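Local coordinates for ribokinase (Thermotoga maritima, PDB 1VM7), which probably phosphorylates D-ribose at O-5 with ATP and a divalent metal such as magnesium, giving D-ribose 5-phosphate, at residues D26-V31 and A106-D111; V61-E66 and I298-E303; I165-P170 and L184-P189; I176-F181 and L216-K221; V278-A283 and E303-L308. All coordinates share one frame; numbering follows the deposited sequence.

Interaction 1: D26-V31 and A106-D111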
# COMPACT_ATOMS: atom_id res chain seq x y z
N ASP A 26 8.54 -2.65 0.34
CA ASP A 26 7.72 -3.11 1.47
C ASP A 26 7.05 -1.91 2.11
O ASP A 26 7.73 -1.01 2.63
CB ASP A 26 8.58 -3.86 2.47
CG ASP A 26 9.02 -5.19 1.95
OD1 ASP A 26 8.26 -5.81 1.22
OD2 ASP A 26 10.11 -5.65 2.31
N ILE A 27 5.72 -1.92 2.08
CA ILE A 27 4.91 -0.82 2.59
C ILE A 27 4.32 -1.27 3.92
O ILE A 27 3.42 -2.12 3.95
CB ILE A 27 3.81 -0.37 1.58
CG1 ILE A 27 4.47 0.12 0.28
CG2 ILE A 27 2.94 0.74 2.15
CD1 ILE A 27 3.58 -0.01 -0.91
N VAL A 28 4.84 -0.72 5.02
CA VAL A 28 4.47 -1.20 6.33
C VAL A 28 3.44 -0.25 6.88
O VAL A 28 3.71 0.94 7.08
CB VAL A 28 5.68 -1.32 7.28
CG1 VAL A 28 5.23 -1.83 8.66
CG2 VAL A 28 6.72 -2.26 6.68
N LEU A 29 2.24 -0.77 7.11
CA LEU A 29 1.17 0.03 7.68
C LEU A 29 0.98 -0.43 9.13
O LEU A 29 0.51 -1.52 9.39
CB LEU A 29 -0.10 -0.11 6.87
CG LEU A 29 0.11 0.23 5.40
CD1 LEU A 29 -0.91 -0.45 4.55
CD2 LEU A 29 0.14 1.74 5.23
N LYS A 30 1.35 0.44 10.06
CA LYS A 30 1.22 0.22 11.48
C LYS A 30 -0.20 0.59 11.90
O LYS A 30 -0.64 1.72 11.69
CB LYS A 30 2.22 1.14 12.15
CG LYS A 30 2.62 0.80 13.52
CD LYS A 30 4.04 1.29 13.77
CE LYS A 30 5.09 0.26 13.29
NZ LYS A 30 5.24 0.15 11.82
N VAL A 31 -0.92 -0.38 12.49
CA VAL A 31 -2.30 -0.19 12.95
C VAL A 31 -2.47 -0.67 14.38
O VAL A 31 -1.65 -1.42 14.90
CB VAL A 31 -3.34 -0.92 12.05
CG1 VAL A 31 -3.40 -0.30 10.69
CG2 VAL A 31 -3.05 -2.42 11.94
N ALA A 106 4.77 -4.97 -1.52
CA ALA A 106 4.13 -5.81 -0.52
C ALA A 106 3.52 -4.85 0.49
O ALA A 106 4.15 -3.87 0.93
CB ALA A 106 5.11 -6.73 0.13
N PHE A 107 2.26 -5.11 0.81
CA PHE A 107 1.51 -4.28 1.76
C PHE A 107 1.38 -5.04 3.06
O PHE A 107 0.67 -6.06 3.13
CB PHE A 107 0.13 -3.99 1.21
CG PHE A 107 0.15 -3.27 -0.08
CD1 PHE A 107 0.21 -3.97 -1.28
CD2 PHE A 107 0.15 -1.89 -0.13
CE1 PHE A 107 0.22 -3.30 -2.49
CE2 PHE A 107 0.15 -1.22 -1.35
CZ PHE A 107 0.19 -1.92 -2.52
N ILE A 108 2.09 -4.56 4.07
CA ILE A 108 2.31 -5.29 5.29
C ILE A 108 1.56 -4.56 6.39
O ILE A 108 1.90 -3.43 6.76
CB ILE A 108 3.82 -5.39 5.66
CG1 ILE A 108 4.63 -5.99 4.51
CG2 ILE A 108 4.00 -6.20 6.99
CD1 ILE A 108 6.13 -5.74 4.59
N GLU A 109 0.51 -5.19 6.91
CA GLU A 109 -0.27 -4.60 8.01
C GLU A 109 0.23 -5.20 9.29
O GLU A 109 0.20 -6.39 9.43
CB GLU A 109 -1.77 -4.88 7.80
CG GLU A 109 -2.69 -4.33 8.89
CD GLU A 109 -4.19 -4.52 8.59
OE1 GLU A 109 -4.56 -5.08 7.52
OE2 GLU A 109 -5.00 -4.09 9.42
N VAL A 110 0.73 -4.35 10.21
CA VAL A 110 1.30 -4.77 11.48
C VAL A 110 0.49 -4.17 12.63
O VAL A 110 0.35 -2.95 12.73
CB VAL A 110 2.78 -4.29 11.68
CG1 VAL A 110 3.42 -5.08 12.76
CG2 VAL A 110 3.59 -4.48 10.46
N ASP A 111 -0.05 -5.01 13.50
CA ASP A 111 -0.84 -4.51 14.64
C ASP A 111 0.06 -4.12 15.82
O ASP A 111 1.29 -4.15 15.72
CB ASP A 111 -2.03 -5.42 15.00
CG ASP A 111 -1.63 -6.68 15.79
OD1 ASP A 111 -0.45 -6.88 16.10
OD2 ASP A 111 -2.55 -7.47 16.13

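Interaction 2: V61-E66 and I298-E303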
# COMPACT_ATOMS: atom_id res chain seq x y z
N VAL A 61 25.86 -8.06 -1.72
CA VAL A 61 27.03 -8.27 -2.53
C VAL A 61 27.80 -6.97 -2.72
O VAL A 61 29.00 -6.92 -2.45
CB VAL A 61 26.64 -8.93 -3.86
CG1 VAL A 61 27.79 -8.85 -4.85
CG2 VAL A 61 26.19 -10.42 -3.61
N ALA A 62 27.08 -5.91 -3.12
CA ALA A 62 27.66 -4.61 -3.39
C ALA A 62 28.31 -4.04 -2.15
O ALA A 62 29.48 -3.63 -2.19
CB ALA A 62 26.58 -3.64 -3.94
N LYS A 63 27.61 -4.10 -1.03
CA LYS A 63 28.10 -3.46 0.19
C LYS A 63 29.23 -4.25 0.85
O LYS A 63 30.19 -3.66 1.34
CB LYS A 63 26.92 -3.26 1.14
CG LYS A 63 27.15 -2.22 2.24
CD LYS A 63 25.84 -1.84 2.92
CE LYS A 63 26.14 -0.99 4.16
NZ LYS A 63 24.93 -0.95 5.07
N ILE A 64 29.15 -5.57 0.82
CA ILE A 64 30.18 -6.38 1.46
C ILE A 64 31.33 -6.70 0.51
O ILE A 64 32.48 -6.77 0.95
CB ILE A 64 29.54 -7.63 2.08
CG1 ILE A 64 28.49 -7.15 3.10
CG2 ILE A 64 30.60 -8.53 2.71
CD1 ILE A 64 27.84 -8.22 3.88
N GLY A 65 31.01 -6.87 -0.77
CA GLY A 65 32.01 -7.12 -1.80
C GLY A 65 32.77 -5.88 -2.23
O GLY A 65 33.91 -5.97 -2.67
N GLU A 66 32.11 -4.74 -2.12
CA GLU A 66 32.70 -3.44 -2.45
C GLU A 66 33.10 -3.28 -3.92
O GLU A 66 33.88 -2.42 -4.28
CB GLU A 66 33.87 -3.14 -1.51
CG GLU A 66 33.42 -2.83 -0.10
CD GLU A 66 34.55 -2.44 0.83
OE1 GLU A 66 35.67 -3.02 0.74
OE2 GLU A 66 34.30 -1.56 1.68
N ILE A 298 22.16 -4.52 6.61
CA ILE A 298 23.27 -5.14 5.92
C ILE A 298 24.57 -4.49 6.39
O ILE A 298 24.72 -3.28 6.27
CB ILE A 298 23.12 -5.01 4.39
CG1 ILE A 298 21.90 -5.82 3.95
CG2 ILE A 298 24.39 -5.51 3.69
CD1 ILE A 298 21.41 -5.61 2.52
N PRO A 299 25.50 -5.27 6.98
CA PRO A 299 26.68 -4.56 7.38
C PRO A 299 27.62 -4.15 6.22
O PRO A 299 27.56 -4.66 5.11
CB PRO A 299 27.39 -5.56 8.31
CG PRO A 299 27.01 -6.83 7.76
CD PRO A 299 25.59 -6.69 7.35
N ALA A 300 28.45 -3.18 6.50
CA ALA A 300 29.51 -2.83 5.57
C ALA A 300 30.67 -3.81 5.80
O ALA A 300 30.82 -4.39 6.89
CB ALA A 300 29.96 -1.39 5.80
N ARG A 301 31.47 -4.01 4.76
CA ARG A 301 32.59 -4.93 4.79
C ARG A 301 33.48 -4.75 6.03
O ARG A 301 33.83 -5.72 6.69
CB ARG A 301 33.43 -4.75 3.52
CG ARG A 301 34.62 -5.70 3.44
CD ARG A 301 34.22 -7.14 3.78
NE ARG A 301 35.30 -8.04 3.45
CZ ARG A 301 35.52 -8.58 2.26
NH1 ARG A 301 34.72 -8.31 1.25
NH2 ARG A 301 36.55 -9.39 2.09
N GLU A 302 33.82 -3.51 6.36
CA GLU A 302 34.61 -3.24 7.56
C GLU A 302 33.95 -3.78 8.83
O GLU A 302 34.64 -4.29 9.72
CB GLU A 302 34.96 -1.74 7.68
CG GLU A 302 33.74 -0.78 7.60
CD GLU A 302 33.47 -0.14 6.21
OE1 GLU A 302 33.25 -0.89 5.20
OE2 GLU A 302 33.43 1.12 6.15
N GLU A 303 32.63 -3.71 8.91
CA GLU A 303 31.94 -4.25 10.07
C GLU A 303 32.14 -5.77 10.15
O GLU A 303 32.47 -6.26 11.23
CB GLU A 303 30.49 -3.80 10.08
CG GLU A 303 30.44 -2.28 10.28
CD GLU A 303 29.05 -1.71 10.22
OE1 GLU A 303 28.39 -1.85 9.16
OE2 GLU A 303 28.63 -1.09 11.23

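Interaction 3: I165-P170 and L184-P189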
# COMPACT_ATOMS: atom_id res chain seq x y z
N ILE A 165 29.20 -20.72 -11.02
CA ILE A 165 28.65 -21.23 -9.78
C ILE A 165 27.21 -20.72 -9.65
O ILE A 165 26.96 -19.52 -9.72
CB ILE A 165 29.54 -20.85 -8.58
CG1 ILE A 165 30.90 -21.54 -8.72
CG2 ILE A 165 28.88 -21.23 -7.27
CD1 ILE A 165 32.00 -20.86 -7.97
N VAL A 166 26.29 -21.66 -9.51
CA VAL A 166 24.87 -21.38 -9.41
C VAL A 166 24.43 -21.66 -7.97
O VAL A 166 24.55 -22.80 -7.47
CB VAL A 166 24.04 -22.24 -10.40
CG1 VAL A 166 22.53 -21.91 -10.31
CG2 VAL A 166 24.53 -22.04 -11.82
N ILE A 167 23.97 -20.58 -7.32
CA ILE A 167 23.45 -20.57 -5.96
C ILE A 167 21.96 -20.27 -6.04
O ILE A 167 21.57 -19.23 -6.55
CB ILE A 167 24.12 -19.47 -5.12
CG1 ILE A 167 25.64 -19.70 -5.06
CG2 ILE A 167 23.49 -19.43 -3.74
CD1 ILE A 167 26.50 -18.50 -4.63
N PHE A 168 21.13 -21.21 -5.55
CA PHE A 168 19.67 -21.07 -5.58
C PHE A 168 19.09 -21.09 -4.16
O PHE A 168 19.24 -22.05 -3.42
CB PHE A 168 19.06 -22.18 -6.44
CG PHE A 168 17.56 -22.22 -6.41
CD1 PHE A 168 16.81 -21.12 -6.74
CD2 PHE A 168 16.89 -23.40 -6.05
CE1 PHE A 168 15.44 -21.17 -6.70
CE2 PHE A 168 15.53 -23.45 -6.03
CZ PHE A 168 14.79 -22.35 -6.34
N ASP A 169 18.47 -19.98 -3.79
CA ASP A 169 17.80 -19.82 -2.52
C ASP A 169 16.32 -20.16 -2.77
O ASP A 169 15.58 -19.42 -3.46
CB ASP A 169 17.98 -18.38 -2.06
CG ASP A 169 17.64 -18.16 -0.61
OD1 ASP A 169 17.62 -19.16 0.16
OD2 ASP A 169 17.43 -16.94 -0.26
N PRO A 170 15.87 -21.31 -2.26
CA PRO A 170 14.54 -21.78 -2.63
C PRO A 170 13.46 -21.05 -1.80
O PRO A 170 12.73 -21.66 -1.04
CB PRO A 170 14.62 -23.27 -2.33
CG PRO A 170 15.56 -23.33 -1.11
CD PRO A 170 16.55 -22.23 -1.32
N LEU A 184 22.39 -27.01 -9.90
CA LEU A 184 22.81 -26.20 -8.76
C LEU A 184 24.17 -26.58 -8.22
O LEU A 184 24.46 -27.75 -8.04
CB LEU A 184 21.83 -26.36 -7.61
CG LEU A 184 20.37 -26.00 -7.87
CD1 LEU A 184 19.68 -25.94 -6.54
CD2 LEU A 184 20.23 -24.68 -8.68
N ASP A 185 24.97 -25.57 -7.90
CA ASP A 185 26.20 -25.75 -7.14
C ASP A 185 25.91 -25.59 -5.64
O ASP A 185 26.47 -26.29 -4.81
CB ASP A 185 27.27 -24.77 -7.65
CG ASP A 185 27.71 -25.11 -9.07
OD1 ASP A 185 28.45 -26.10 -9.23
OD2 ASP A 185 27.28 -24.45 -10.03
N TYR A 186 25.00 -24.69 -5.31
CA TYR A 186 24.56 -24.48 -3.93
C TYR A 186 23.04 -24.35 -3.87
O TYR A 186 22.43 -23.58 -4.64
CB TYR A 186 25.20 -23.22 -3.30
CG TYR A 186 26.68 -23.36 -3.09
CD1 TYR A 186 27.57 -23.02 -4.09
CD2 TYR A 186 27.19 -23.88 -1.91
CE1 TYR A 186 28.92 -23.16 -3.92
CE2 TYR A 186 28.55 -24.05 -1.74
CZ TYR A 186 29.41 -23.67 -2.75
OH TYR A 186 30.78 -23.83 -2.60
N LEU A 187 22.44 -25.13 -2.97
CA LEU A 187 21.04 -24.96 -2.60
C LEU A 187 21.03 -24.49 -1.15
O LEU A 187 21.65 -25.12 -0.30
CB LEU A 187 20.28 -26.28 -2.73
CG LEU A 187 18.77 -26.24 -2.48
CD1 LEU A 187 18.08 -25.56 -3.62
CD2 LEU A 187 18.20 -27.63 -2.27
N THR A 188 20.32 -23.41 -0.86
CA THR A 188 20.46 -22.75 0.45
C THR A 188 19.11 -22.59 1.15
O THR A 188 18.66 -21.49 1.38
CB THR A 188 21.13 -21.36 0.32
OG1 THR A 188 20.27 -20.46 -0.39
CG2 THR A 188 22.47 -21.46 -0.44
N PRO A 189 18.44 -23.70 1.47
CA PRO A 189 17.14 -23.57 2.12
C PRO A 189 17.31 -23.23 3.59
O PRO A 189 18.30 -23.61 4.18
CB PRO A 189 16.55 -24.98 1.99
CG PRO A 189 17.76 -25.85 2.07
CD PRO A 189 18.83 -25.12 1.33

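Interaction 4: I176-F181 and L216-K221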
# COMPACT_ATOMS: atom_id res chain seq x y z
N ILE A 176 8.48 -24.67 -7.24
CA ILE A 176 9.78 -25.09 -7.75
C ILE A 176 9.63 -26.41 -8.45
O ILE A 176 8.99 -27.30 -7.95
CB ILE A 176 10.81 -25.20 -6.61
CG1 ILE A 176 10.96 -23.83 -5.95
CG2 ILE A 176 12.15 -25.74 -7.16
CD1 ILE A 176 11.84 -23.81 -4.76
N ASN A 177 10.21 -26.54 -9.64
CA ASN A 177 10.23 -27.81 -10.39
C ASN A 177 11.56 -28.51 -10.15
O ASN A 177 12.62 -27.86 -10.06
CB ASN A 177 9.99 -27.57 -11.90
CG ASN A 177 10.20 -28.84 -12.78
OD1 ASN A 177 11.06 -28.87 -13.66
ND2 ASN A 177 9.41 -29.89 -12.54
N GLU A 178 11.49 -29.83 -10.06
CA GLU A 178 12.62 -30.70 -9.78
C GLU A 178 13.81 -30.51 -10.71
O GLU A 178 14.96 -30.83 -10.38
CB GLU A 178 12.16 -32.17 -9.91
CG GLU A 178 13.17 -33.19 -9.43
CD GLU A 178 12.53 -34.54 -9.22
OE1 GLU A 178 11.92 -35.06 -10.19
OE2 GLU A 178 12.59 -35.09 -8.10
N GLU A 179 13.54 -30.01 -11.91
CA GLU A 179 14.55 -29.96 -12.95
C GLU A 179 15.73 -29.07 -12.56
O GLU A 179 16.85 -29.30 -13.02
CB GLU A 179 13.94 -29.48 -14.28
CG GLU A 179 14.86 -29.61 -15.50
CD GLU A 179 14.34 -28.85 -16.73
OE1 GLU A 179 13.13 -28.49 -16.79
OE2 GLU A 179 15.16 -28.60 -17.65
N ILE A 180 15.48 -28.07 -11.70
CA ILE A 180 16.49 -27.08 -11.39
C ILE A 180 17.67 -27.65 -10.61
O ILE A 180 18.81 -27.20 -10.78
CB ILE A 180 15.88 -25.85 -10.62
CG1 ILE A 180 16.84 -24.66 -10.65
CG2 ILE A 180 15.50 -26.21 -9.17
CD1 ILE A 180 16.15 -23.38 -10.47
N PHE A 181 17.42 -28.67 -9.80
CA PHE A 181 18.37 -29.10 -8.77
C PHE A 181 19.70 -29.61 -9.32
O PHE A 181 20.75 -29.32 -8.76
CB PHE A 181 17.70 -30.15 -7.86
CG PHE A 181 16.51 -29.61 -7.11
CD1 PHE A 181 16.68 -28.61 -6.16
CD2 PHE A 181 15.23 -30.07 -7.37
CE1 PHE A 181 15.59 -28.10 -5.47
CE2 PHE A 181 14.15 -29.56 -6.67
CZ PHE A 181 14.34 -28.56 -5.71
N LEU A 216 21.57 -33.82 -2.94
CA LEU A 216 22.83 -34.27 -3.55
C LEU A 216 22.59 -35.35 -4.62
O LEU A 216 23.24 -35.32 -5.66
CB LEU A 216 23.81 -34.82 -2.52
CG LEU A 216 24.41 -33.91 -1.46
CD1 LEU A 216 25.41 -34.67 -0.62
CD2 LEU A 216 25.06 -32.68 -2.09
N GLU A 217 21.65 -36.26 -4.36
CA GLU A 217 21.31 -37.31 -5.33
C GLU A 217 20.65 -36.80 -6.60
O GLU A 217 20.71 -37.49 -7.63
CB GLU A 217 20.44 -38.40 -4.71
CG GLU A 217 21.20 -39.36 -3.85
CD GLU A 217 20.42 -40.61 -3.57
OE1 GLU A 217 19.20 -40.62 -3.79
OE2 GLU A 217 21.04 -41.60 -3.14
N LEU A 218 19.99 -35.66 -6.53
CA LEU A 218 19.38 -35.05 -7.72
C LEU A 218 20.41 -34.24 -8.54
O LEU A 218 20.09 -33.74 -9.63
CB LEU A 218 18.21 -34.15 -7.34
CG LEU A 218 17.00 -34.78 -6.65
CD1 LEU A 218 15.96 -33.69 -6.35
CD2 LEU A 218 16.40 -35.87 -7.50
N GLY A 219 21.62 -34.08 -7.99
CA GLY A 219 22.72 -33.43 -8.67
C GLY A 219 23.19 -32.14 -8.03
O GLY A 219 24.17 -31.55 -8.49
N VAL A 220 22.51 -31.70 -6.97
CA VAL A 220 22.93 -30.50 -6.26
C VAL A 220 24.30 -30.77 -5.70
O VAL A 220 24.50 -31.79 -5.08
CB VAL A 220 21.97 -30.16 -5.06
CG1 VAL A 220 22.52 -29.02 -4.23
CG2 VAL A 220 20.56 -29.88 -5.55
N LYS A 221 25.24 -29.86 -5.89
CA LYS A 221 26.62 -30.12 -5.47
C LYS A 221 26.83 -29.86 -3.98
O LYS A 221 27.55 -30.60 -3.32
CB LYS A 221 27.59 -29.25 -6.30
CG LYS A 221 27.50 -29.48 -7.83
CD LYS A 221 28.05 -30.87 -8.25
CE LYS A 221 27.78 -31.19 -9.72
NZ LYS A 221 26.41 -31.80 -9.94

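Interaction 5: V278-A283 and E303-L308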
# COMPACT_ATOMS: atom_id res chain seq x y z
N VAL A 278 31.19 -19.92 4.24
CA VAL A 278 30.09 -20.09 5.22
C VAL A 278 30.38 -19.28 6.48
O VAL A 278 29.51 -18.61 7.01
CB VAL A 278 29.83 -21.57 5.69
CG1 VAL A 278 28.94 -21.59 6.95
CG2 VAL A 278 29.17 -22.39 4.61
N ILE A 279 31.61 -19.36 6.97
CA ILE A 279 31.95 -18.60 8.17
C ILE A 279 31.71 -17.11 7.92
O ILE A 279 31.10 -16.41 8.73
CB ILE A 279 33.41 -18.77 8.58
CG1 ILE A 279 33.75 -20.24 8.84
CG2 ILE A 279 33.71 -17.88 9.79
CD1 ILE A 279 33.53 -20.68 10.27
N PHE A 280 32.20 -16.64 6.77
CA PHE A 280 32.13 -15.25 6.43
C PHE A 280 30.69 -14.76 6.34
O PHE A 280 30.36 -13.74 6.91
CB PHE A 280 32.87 -14.99 5.12
CG PHE A 280 32.88 -13.54 4.72
CD1 PHE A 280 33.82 -12.66 5.26
CD2 PHE A 280 31.96 -13.05 3.81
CE1 PHE A 280 33.84 -11.32 4.91
CE2 PHE A 280 31.99 -11.70 3.44
CZ PHE A 280 32.93 -10.84 4.00
N GLY A 281 29.85 -15.54 5.65
CA GLY A 281 28.44 -15.25 5.54
C GLY A 281 27.71 -15.32 6.86
O GLY A 281 26.78 -14.55 7.12
N THR A 282 28.10 -16.28 7.67
CA THR A 282 27.56 -16.42 9.02
C THR A 282 27.82 -15.14 9.83
O THR A 282 26.96 -14.66 10.55
CB THR A 282 28.18 -17.65 9.71
OG1 THR A 282 27.52 -18.84 9.24
CG2 THR A 282 28.05 -17.58 11.21
N ALA A 283 29.02 -14.59 9.70
CA ALA A 283 29.38 -13.39 10.43
C ALA A 283 28.54 -12.20 10.00
O ALA A 283 28.08 -11.42 10.82
CB ALA A 283 30.86 -13.09 10.21
N GLU A 303 32.63 -3.71 8.91
CA GLU A 303 31.94 -4.25 10.07
C GLU A 303 32.14 -5.77 10.15
O GLU A 303 32.47 -6.26 11.23
CB GLU A 303 30.49 -3.80 10.08
CG GLU A 303 30.44 -2.28 10.28
CD GLU A 303 29.05 -1.71 10.22
OE1 GLU A 303 28.39 -1.85 9.16
OE2 GLU A 303 28.63 -1.09 11.23
N VAL A 304 31.99 -6.46 9.02
CA VAL A 304 32.15 -7.92 8.95
C VAL A 304 33.57 -8.31 9.36
O VAL A 304 33.77 -9.24 10.11
CB VAL A 304 31.82 -8.47 7.54
CG1 VAL A 304 31.88 -10.00 7.54
CG2 VAL A 304 30.42 -7.97 7.06
N GLU A 305 34.56 -7.56 8.88
CA GLU A 305 35.96 -7.82 9.23
C GLU A 305 36.26 -7.58 10.72
O GLU A 305 36.99 -8.34 11.34
CB GLU A 305 36.93 -6.97 8.38
CG GLU A 305 36.88 -7.23 6.85
CD GLU A 305 37.44 -8.59 6.46
OE1 GLU A 305 38.45 -9.01 7.02
OE2 GLU A 305 36.87 -9.27 5.58
N ALA A 306 35.69 -6.51 11.27
CA ALA A 306 35.86 -6.21 12.70
C ALA A 306 35.21 -7.28 13.56
O ALA A 306 35.70 -7.58 14.65
CB ALA A 306 35.29 -4.82 13.02
N PHE A 307 34.14 -7.88 13.07
CA PHE A 307 33.49 -8.96 13.78
C PHE A 307 34.42 -10.18 13.91
O PHE A 307 34.64 -10.69 15.01
CB PHE A 307 32.20 -9.34 13.05
CG PHE A 307 31.28 -10.13 13.89
CD1 PHE A 307 30.63 -9.52 14.95
CD2 PHE A 307 31.07 -11.47 13.64
CE1 PHE A 307 29.76 -10.24 15.74
CE2 PHE A 307 30.22 -12.21 14.43
CZ PHE A 307 29.56 -11.60 15.48
N LEU A 308 34.92 -10.62 12.77
CA LEU A 308 35.73 -11.81 12.62
C LEU A 308 37.06 -11.67 13.36
O LEU A 308 37.53 -12.64 13.95
CB LEU A 308 36.01 -12.04 11.14
CG LEU A 308 34.79 -12.40 10.28
CD1 LEU A 308 35.08 -12.11 8.83
CD2 LEU A 308 34.40 -13.87 10.49

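Interaction 1: D26-V31 and A106-D111
The parallel pair Ile27/Phe107 and its neighbours belong to the small lid sheet of the ribokinase fold. Strands 24-30 and 105-110 run side by side, their segment axes 4.7 Å apart. Five backbone hydrogen bonds join them, alternating in direction as parallel pairing requires. Ile27 N gives to Ala106 O at 2.8 Å, and Ile108 N returns the bond to Ile27 O. Leu29 N to Ile108 O, Val110 N to Leu29 O and Val31 N to Val110 O complete the series.

One face carries Asp26, Val28, Ala106, Ile108 and Val110. There Ile108 CD1 reaches Asp26 CB at 3.7 Å; CG1 of Ile108 is turned beside its own backbone N (chi1 -55°), which sends the branch that way. Asp26 probably helps bind the sugar, which would place this end of the pair at the substrate site. Val28 CG1 meets Val110 CG2 at 3.6 Å. On the other face Ile27 and Phe107 lie alongside, Ile27 CD1 being 3.7 Å from Phe107 CE2. The Val31 and Glu109 side chains cross at about a right angle, Val31 CG2 coming 3.6 Å from Glu109 OE2. Arg117 and Thr35 hold that carboxylate.

Strand 40-51 flanks 24-30, and strand 116-121 flanks 105-110. Leu29 and Phe107 of the second subunit pack on the Ile27/Phe107 face.

Interaction 2: V61-E66 and I298-E303
Lys63 and Arg301 carry the polar part of this contact, each giving a hydrogen bond to a backbone carbonyl of the other segment. Lys63 NZ reaches Ile298 O at 2.6 Å. Its chain is extended throughout, with CG opposite the backbone N (chi1 -161°), and CG and CE pass along Pro299 and Ala300. With an alanine here, Ile298 O is likely to lose this donor, and Pro299 and Ala300 the chain that lies along them. Arg301 NH1 meets Ile64 O at 2.7 Å. The oxygen lies in the guanidinium plane, while the donor is tilted 28° from the carbonyl plane. The arginine chain bends at chi2 (46°) and curls round this oxygen. Its other nitrogens form salt bridges with Glu270 and Glu305.

The apolar contacts centre on Ile64, whose CD1 touches Pro299 CG and Ile298 CG2. Its CG1 methylene is close against a carbonyl oxygen, 3.3 Å from Pro299 O.

The Glu66 carboxylate lies against the aliphatic start of Arg301, CD 3.7 Å from Arg301 CB. The two chains cross at about a right angle, with no ion pair between them.

Ala300 N donates to Glu303 OE1 at 3.0 Å, on the lone pair away from the other oxygen. This is the one half of a capping box that an alanine N-cap can have. The contact joins the C-terminal end of helix 53-65 to the start of helix 301-309, near Ser288 and Arg291, predicted potassium-site residues.

Interaction 3: I165-P170 and L184-P189
Leu187 runs alongside Phe168 on one face of two short parallel strands, its CD1 3.5 Å from Phe168 CD2. Leu184 fits in beside it, with CD2 3.6 Å from Phe168 CB and CD1 at the ring edge near CD2. CG of Phe168 stands opposite the backbone N (chi1 173°), which carries the ring past both leucines. Pro170 CA lies over one face of this ring, toward its rim. Further along, Pro170 CG nestles against Pro189 CB at 3.6 Å.

On the other face of the sheet Tyr186 packs with Ile165 and Ile167. Ile165 CG2 comes to the ring edge, in its plane, 3.9 Å from Tyr186 CE1. Ile167 CG1 packs on Tyr186 CB, and Ile167 CG2 on Thr188 CG2.

Backbone bonds set the register. Val166 O takes both Asp185 N and Tyr186 N, Phe168 N gives to Tyr186 O at 2.9 Å, and Thr188 N gives to Phe168 O. Two side chains add to these. Asp185 OD2 accepts Val166 N at 3.0 Å from its anti side. Thr188 OG1, also bonded by Asn261, meets Asp169 OD1 from above the carboxylate plane. Asp169 pairs with Lys226, probably part of the ATP site, at the C-terminal end of these strands.

In the large central sheet strand 143-146 lies beyond 165-168, and strand 222-226 beyond 186-187. Helix 256-269 packs on the Ile167/Tyr186 face, where Phe264 meets Tyr186 edge-to-face.

Interaction 4: I176-F181 and L216-K221
Leu218 CD1 comes obliquely at the Phe181 ring, 3.8 Å from Phe181 CD2, and the two side chains run alongside in the same direction. CG of Phe181 is turned beside its backbone N (chi1 -63°), and the end of the side chain leads off from segment 216-221. Val220 runs alongside Phe181 too. Its CG2 lies 3.7 Å from Phe181 CB and 3.3 Å from Phe181 O. One branch thus touches both the side chain and the backbone of the phenylalanine. Over the centre of one ring face sits Ile180 CG2, 3.9 Å above the plane.

Segment 176-181 is in the connection between the neighbouring parallel strands 165-168 and 186-187, and here it meets the turn after helix 208-217. That helix ends in a Schellman motif at Gly219, whose backbone angles (phi 115°, psi -4°) would press a CB against the carbonyl O of Leu218, so glycine is needed. The turn leaves Leu218 and Val220 on either side of the glycine, both in contact with Phe181.

Glu178 crosses Leu218 at about a right angle, with its OE2 3.9 Å from Leu218 CD2. No hydrogen bond joins the two segments. Lys221 NZ bonds Gly219 O at 2.7 Å, in the carbonyl plane, within its own turn. Phe201 of helix 191-202 meets the Phe181 ring edge-to-face, and Phe215 meets it too.

Interaction 5: V278-A283 and E303-L308
Phe280 reaches from helix 274-288 to Val304 of helix 301-309. Its CG lies opposite the backbone N (chi1 -178°), which turns the ring from CB toward Val304 and Leu308. At CD1 the ring meets Leu308 CD1, 3.8 Å off. At CE1 it meets Val304 CG1 at 3.5 Å and Glu305 OE2 at 3.7 Å. CZ also lies near Val304 CG1. This methyl sits over the ring face, 4.0 Å from its centroid and 29° off the normal, a CH-pi contact. The glutamate oxygen comes instead to the ring edge, near its plane, and is salt-bridged to Arg301.

Ala283 fills the other half of the contact. Its CB touches Leu308 CD2 at 3.6 Å and Phe307 CD2 at 3.8 Å. Leu308 thus splits its two methyls, CD1 going to Phe280 and CD2 to Ala283.

A serine in place of Phe280 would probably leave Val304 CG1 without the face it rests on and open a gap beside Leu308.

The segment axes come within 9.9 Å, their N-to-C directions 108° apart; no hydrogen bond joins the two segments. The two helices are therefore held here by apolar and CH-pi contacts, which depend on close fit rather than on paired polar groups.

From the N terminus, interaction 1 opens first and closes at 106-111, pairing two strands of the lid sheet. Before it closes, 61-66 begins interaction 2, so the two cross; interaction 2 closes only at 298-303. Interactions 3 and 4 are nested inside its long loop and cross each other. Interaction 3 closes at 184-189, pairing neighbouring strands of the central sheet. Interaction 4 closes at 216-221, joining the connection between them to the turn after helix 208-217. The two touch, Ile176 resting on Phe168 and Pro170. Interaction 5 closes at 303-308, crosses interaction 2, shares Glu303 with it and adds helix 274-288. Interaction 1 touches none of the others.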